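Local coordinates for protein hydrolase, isochorismatase family (PDB 4L08) that probably hydrolyses the amide bond of maleamate, as a maleamate amidase of the isochorismatase hydrolase family, and is seen here with maleic acid bound, at residues V26-Y31 with T68-H73; T138-G143 with L165-C170. The protein carries 1 engineered substitution. One frame throughout, in Å; residues are numbered along the deposited sequence.

Contact 1 (V26-Y31 with T68-H73). With MAE (maleic acid), chain I.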
loop_
_atom_site.group_PDB
_atom_site.type_symbol
_atom_site.label_atom_id
_atom_site.label_comp_id
_atom_site.label_asym_id
_atom_site.label_seq_id
_atom_site.Cartn_x
_atom_site.Cartn_y
_atom_site.Cartn_z
ATOM N N VAL A 26 -0.299 10.787 12.705
ATOM C CA VAL A 26 -0.956 11.801 11.889
ATOM C C VAL A 26 -0.235 11.905 10.550
ATOM O O VAL A 26 0.907 12.374 10.476
ATOM C CB VAL A 26 -0.999 13.167 12.605
ATOM C CG1 VAL A 26 -1.888 14.143 11.849
ATOM C CG2 VAL A 26 -1.499 13.001 14.034
ATOM N N VAL A 27 -0.908 11.458 9.494
ATOM C CA VAL A 27 -0.275 11.314 8.187
ATOM C C VAL A 27 -0.490 12.525 7.285
ATOM O O VAL A 27 -1.625 12.850 6.920
ATOM C CB VAL A 27 -0.740 10.030 7.458
ATOM C CG1 VAL A 27 0.144 9.767 6.252
ATOM C CG2 VAL A 27 -0.694 8.826 8.392
ATOM N N ASP A 28 0.618 13.184 6.944
ATOM C CA ASP A 28 0.646 14.272 5.959
ATOM C C ASP A 28 -0.462 15.317 6.106
ATOM O O ASP A 28 -1.128 15.673 5.131
ATOM C CB ASP A 28 0.649 13.709 4.529
ATOM C CG ASP A 28 1.910 12.918 4.204
ATOM O OD1 ASP A 28 3.011 13.307 4.654
ATOM O OD2 ASP A 28 1.795 11.905 3.483
ATOM N N PHE A 29 -0.659 15.797 7.330
ATOM C CA PHE A 29 -1.515 16.955 7.563
ATOM C C PHE A 29 -0.681 18.236 7.527
ATOM O O PHE A 29 -0.784 19.088 8.413
ATOM C CB PHE A 29 -2.272 16.836 8.891
ATOM C CG PHE A 29 -3.655 16.251 8.760
ATOM C CD1 PHE A 29 -4.373 16.367 7.574
ATOM C CD2 PHE A 29 -4.255 15.618 9.841
ATOM C CE1 PHE A 29 -5.650 15.837 7.461
ATOM C CE2 PHE A 29 -5.533 15.088 9.735
ATOM C CZ PHE A 29 -6.232 15.197 8.544
ATOM N N SER A 30 0.164 18.346 6.504
ATOM C CA SER A 30 0.932 19.558 6.261
ATOM C C SER A 30 0.115 20.514 5.391
ATOM O O SER A 30 -0.932 20.134 4.860
ATOM C CB SER A 30 2.273 19.225 5.605
ATOM O OG SER A 30 2.091 18.515 4.395
ATOM N N TYR A 31 0.589 21.752 5.253
ATOM C CA TYR A 31 -0.129 22.774 4.485
ATOM C C TYR A 31 -0.330 22.395 3.020
ATOM O O TYR A 31 -1.358 22.731 2.423
ATOM C CB TYR A 31 0.552 24.138 4.607
ATOM C CG TYR A 31 0.380 24.775 5.970
ATOM C CD1 TYR A 31 -0.895 25.068 6.471
ATOM C CD2 TYR A 31 1.490 25.094 6.761
ATOM C CE1 TYR A 31 -1.057 25.649 7.719
ATOM C CE2 TYR A 31 1.336 25.677 8.012
ATOM C CZ TYR A 31 0.062 25.949 8.484
ATOM O OH TYR A 31 -0.098 26.523 9.723
ATOM N N THR A 68 3.730 12.879 10.363
ATOM C CA THR A 68 4.575 12.590 9.203
ATOM C C THR A 68 4.357 13.616 8.096
ATOM O O THR A 68 3.229 14.034 7.842
ATOM C CB THR A 68 4.321 11.183 8.626
ATOM O OG1 THR A 68 2.953 11.077 8.221
ATOM C CG2 THR A 68 4.616 10.104 9.651
ATOM N N THR A 69 5.442 14.016 7.442
ATOM C CA THR A 69 5.357 14.917 6.299
ATOM C C THR A 69 6.216 14.437 5.130
ATOM O O THR A 69 7.210 13.724 5.312
ATOM C CB THR A 69 5.714 16.377 6.672
ATOM O OG1 THR A 69 5.326 17.256 5.606
ATOM C CG2 THR A 69 7.213 16.541 6.956
ATOM N N ILE A 70 5.810 14.825 3.927
ATOM C CA ILE A 70 6.595 14.569 2.731
ATOM C C ILE A 70 7.388 15.834 2.427
ATOM O O ILE A 70 6.823 16.926 2.356
ATOM C CB ILE A 70 5.702 14.168 1.533
ATOM C CG1 ILE A 70 4.851 12.942 1.878
ATOM C CG2 ILE A 70 6.549 13.878 0.307
ATOM C CD1 ILE A 70 3.789 12.595 0.850
ATOM N N ALA A 71 8.701 15.681 2.283
ATOM C CA ALA A 71 9.595 16.801 2.000
ATOM C C ALA A 71 10.761 16.340 1.136
ATOM O O ALA A 71 11.310 15.255 1.348
ATOM C CB ALA A 71 10.104 17.417 3.294
ATOM N N TYR A 72 11.137 17.172 0.169
ATOM C CA TYR A 72 12.216 16.841 -0.756
ATOM C C TYR A 72 13.284 17.922 -0.833
ATOM O O TYR A 72 12.997 19.111 -0.690
ATOM C CB TYR A 72 11.663 16.592 -2.163
ATOM C CG TYR A 72 10.648 15.484 -2.245
ATOM C CD1 TYR A 72 11.037 14.148 -2.164
ATOM C CD2 TYR A 72 9.297 15.768 -2.413
ATOM C CE1 TYR A 72 10.102 13.124 -2.239
ATOM C CE2 TYR A 72 8.355 14.753 -2.492
ATOM C CZ TYR A 72 8.762 13.434 -2.404
ATOM O OH TYR A 72 7.832 12.422 -2.480
ATOM N N HIS A 73 14.522 17.488 -1.049
ATOM C CA HIS A 73 15.581 18.371 -1.509
ATOM C C HIS A 73 15.445 18.463 -3.002
ATOM O O HIS A 73 14.888 17.551 -3.618
ATOM C CB HIS A 73 16.942 17.806 -1.126
ATOM C CG HIS A 73 17.313 18.054 0.313
ATOM N ND1 HIS A 73 18.230 18.969 0.675
ATOM C CD2 HIS A 73 16.842 17.479 1.492
ATOM C CE1 HIS A 73 18.347 18.978 2.017
ATOM N NE2 HIS A 73 17.495 18.066 2.515
HETATM C C1 MAE I . -1.020 10.633 -2.294
HETATM O O1 MAE I . -2.150 11.163 -2.443
HETATM O O2 MAE I . -0.820 9.403 -2.458
HETATM C C2 MAE I . 0.132 11.483 -1.916
HETATM C C3 MAE I . 0.308 12.022 -0.707
HETATM C C4 MAE I . -0.609 11.869 0.446
HETATM O O3 MAE I . -1.611 11.123 0.384
HETATM O O4 MAE I . -0.348 12.510 1.487
#

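Contact 2 (T138-G143 with L165-C170)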
loop_
_atom_site.group_PDB
_atom_site.type_symbol
_atom_site.label_atom_id
_atom_site.label_comp_id
_atom_site.label_asym_id
_atom_site.label_seq_id
_atom_site.Cartn_x
_atom_site.Cartn_y
_atom_site.Cartn_z
ATOM N N THR A 138 -0.806 -0.994 19.267
ATOM C CA THR A 138 -1.938 -0.523 18.476
ATOM C C THR A 138 -1.683 0.896 17.997
ATOM O O THR A 138 -1.244 1.746 18.766
ATOM C CB THR A 138 -3.248 -0.563 19.288
ATOM O OG1 THR A 138 -3.406 -1.857 19.880
ATOM C CG2 THR A 138 -4.454 -0.275 18.402
ATOM N N VAL A 139 -1.948 1.143 16.719
ATOM C CA VAL A 139 -1.814 2.482 16.155
ATOM C C VAL A 139 -3.147 2.979 15.612
ATOM O O VAL A 139 -3.865 2.243 14.934
ATOM C CB VAL A 139 -0.728 2.560 15.048
ATOM C CG1 VAL A 139 0.661 2.395 15.645
ATOM C CG2 VAL A 139 -0.971 1.534 13.947
ATOM N N VAL A 140 -3.480 4.224 15.936
ATOM C CA VAL A 140 -4.620 4.889 15.315
ATOM C C VAL A 140 -4.096 5.831 14.234
ATOM O O VAL A 140 -3.345 6.766 14.514
ATOM C CB VAL A 140 -5.587 5.555 16.346
ATOM C CG1 VAL A 140 -4.874 5.865 17.666
ATOM C CG2 VAL A 140 -6.264 6.804 15.776
ATOM N N VAL A 141 -4.475 5.535 12.992
ATOM C CA VAL A 141 -3.989 6.260 11.821
ATOM C C VAL A 141 -5.007 7.310 11.395
ATOM O O VAL A 141 -6.189 7.014 11.221
ATOM C CB VAL A 141 -3.670 5.307 10.641
ATOM C CG1 VAL A 141 -3.094 6.070 9.456
ATOM C CG2 VAL A 141 -2.703 4.212 11.073
ATOM N N THR A 142 -4.526 8.541 11.249
ATOM C CA THR A 142 -5.331 9.680 10.819
ATOM C C THR A 142 -4.564 10.408 9.720
ATOM O O THR A 142 -3.354 10.230 9.594
ATOM C CB THR A 142 -5.562 10.669 11.984
ATOM O OG1 THR A 142 -4.301 11.145 12.474
ATOM C CG2 THR A 142 -6.324 10.006 13.130
ATOM N N GLY A 143 -5.250 11.226 8.929
ATOM C CA GLY A 143 -4.549 12.103 7.995
ATOM C C GLY A 143 -5.106 12.245 6.594
ATOM O O GLY A 143 -6.305 12.086 6.364
ATOM N N LEU A 165 -6.269 0.981 13.918
ATOM C CA LEU A 165 -7.575 1.599 14.037
ATOM C C LEU A 165 -7.556 2.866 13.203
ATOM O O LEU A 165 -6.605 3.649 13.278
ATOM C CB LEU A 165 -7.881 1.936 15.501
ATOM C CG LEU A 165 -7.935 0.777 16.506
ATOM C CD1 LEU A 165 -7.918 1.298 17.935
ATOM C CD2 LEU A 165 -9.160 -0.094 16.259
ATOM N N VAL A 166 -8.585 3.063 12.390
ATOM C CA VAL A 166 -8.690 4.300 11.617
ATOM C C VAL A 166 -10.065 4.942 11.769
ATOM O O VAL A 166 -11.084 4.326 11.456
ATOM C CB VAL A 166 -8.234 4.152 10.129
ATOM C CG1 VAL A 166 -8.221 2.677 9.692
ATOM C CG2 VAL A 166 -9.078 5.030 9.175
ATOM N N PRO A 167 -10.091 6.168 12.311
ATOM C CA PRO A 167 -11.326 6.933 12.418
ATOM C C PRO A 167 -11.646 7.652 11.113
ATOM O O PRO A 167 -10.807 8.392 10.596
ATOM C CB PRO A 167 -11.038 7.926 13.548
ATOM C CG PRO A 167 -9.554 8.036 13.622
ATOM C CD PRO A 167 -8.959 6.807 13.009
ATOM N N ALA A 168 -12.847 7.415 10.585
ATOM C CA ALA A 168 -13.299 8.030 9.330
ATOM C C ALA A 168 -13.484 9.539 9.486
ATOM O O ALA A 168 -13.294 10.298 8.531
ATOM C CB ALA A 168 -14.587 7.375 8.848
ATOM N N ASP A 169 -13.861 9.949 10.698
ATOM C CA ASP A 169 -13.856 11.347 11.130
ATOM C C ASP A 169 -12.572 12.079 10.747
ATOM O O ASP A 169 -12.594 13.277 10.468
ATOM C CB ASP A 169 -13.990 11.412 12.658
ATOM C CG ASP A 169 -15.415 11.630 13.120
ATOM O OD1 ASP A 169 -15.777 11.078 14.183
ATOM O OD2 ASP A 169 -16.170 12.359 12.438
ATOM N N CYS A 170 -11.461 11.346 10.744
ATOM C CA CYS A 170 -10.131 11.942 10.710
ATOM C C CYS A 170 -9.401 11.835 9.373
ATOM O O CYS A 170 -8.265 12.299 9.252
ATOM C CB CYS A 170 -9.279 11.336 11.824
ATOM S SG CYS A 170 -9.917 11.649 13.486
#

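Contact 1 (V26-Y31 with T68-H73)
T68 pairs with V27 near the C-terminal ends of two parallel strands. Two backbone hydrogen bonds hold the pair. T68 N gives one to V26 O (2.9 Å), and D28 N gives the other to T68 O (2.9 Å). The second is more bent, with 132° at the hydrogen; D28 is already past the end of its strand. T68 and V27 point the same way from the sheet and lie side by side. T68 OG1 touches V27 CG1 at 3.7 Å; its hydrogen-bond partner is S121 OG. T69 faces the turn that follows D28. Its OG1 sits 3.6 Å from S30 CB, while its hydrogen bond goes to V99 O. I70 reaches the carboxylate of D28. I70 lies aslant the D28 side chain, with CG1 3.4 Å from D28 OD1. CG1 stands beside the backbone N of I70 (chi1 -57°), and the chain then runs extended, which carries CD1 toward D28 OD2 and the ligand. I70 CD1 lies 3.9 Å from C3 of maleic acid. D28 OD2 is 3.0 Å from O4 of the same ligand and forms a salt bridge with K116. D28 also touches the engineered alanine A149. This is the pocket at the C-terminal edge of a parallel sheet. D28, its partner K116 and the engineered position 149 are consistent with the Asp-Lys-Cys triad of isochorismatase-family hydrolases.

Contact 2 (T138-G143 with L165-C170)
L165 and V140 form a parallel bridge within a beta-alpha-beta crossover. Strand 138-144 leads through helix 146-159 to strand 163-172, and this contact puts the two strands next to each other. L165 N bonds to V139 O at 2.9 Å in an almost straight bond (174° at the hydrogen). V141 N then bonds to L165 O at 2.9 Å. The side chains fill one face of the sheet in sequence. At its start, L165 and T138 meet through methyl groups. L165 CG stands beside its own backbone N (chi1 -61°), and CD1 comes to 3.8 Å from T138 CG2. The hydroxyl of T138 is used otherwise, accepting a bond from G19 N. Next, the P167 ring crosses V140 at about a right angle, with CD 3.9 Å from V140 CG2. P167 CG also touches T142 CG2, so the ring bridges two side chains of the other strand. T142 divides its two branches. With chi1 at 59°, OG1 lies between the backbone N and the carbonyl carbon and is hydrogen-bonded to I25 O on the neighbouring strand. CG2 goes to the other side, toward P167 and C170. Helix 45-60 borders this end, touching C170 through R50, T51 and I54. Beyond P167 the chain makes a short 3-10 turn, closed by C170 N on P167 O. That turn brings C170 back to the strand: its CB lies 3.5 Å from T142 CG2, and G143 N bonds to C170 O at 3.2 Å.

Strand 22-27 comes first and ends in the turn of contact 1. The chain then runs through helices 31-34 and 45-60 to strand 65-70, where contact 1 closes its loop. Strand 112-116 follows on the outer side of 65-70. Only later does strand 138-144 open contact 2, which closes at 163-172 after helix 146-159. The two loops are in series and neither nest nor cross. In the sheet, however, strands 22-27 and 138-144 are neighbours, and V27 N lies 2.7 Å from T142 O in a probable hydrogen bond. F29 CZ also packs against G143 CA. Together the contacts join four strands adjacent in the sheet, 65-70, 22-27, 138-144 and 163-172; the centres of the two contacts are about 17 Å apart.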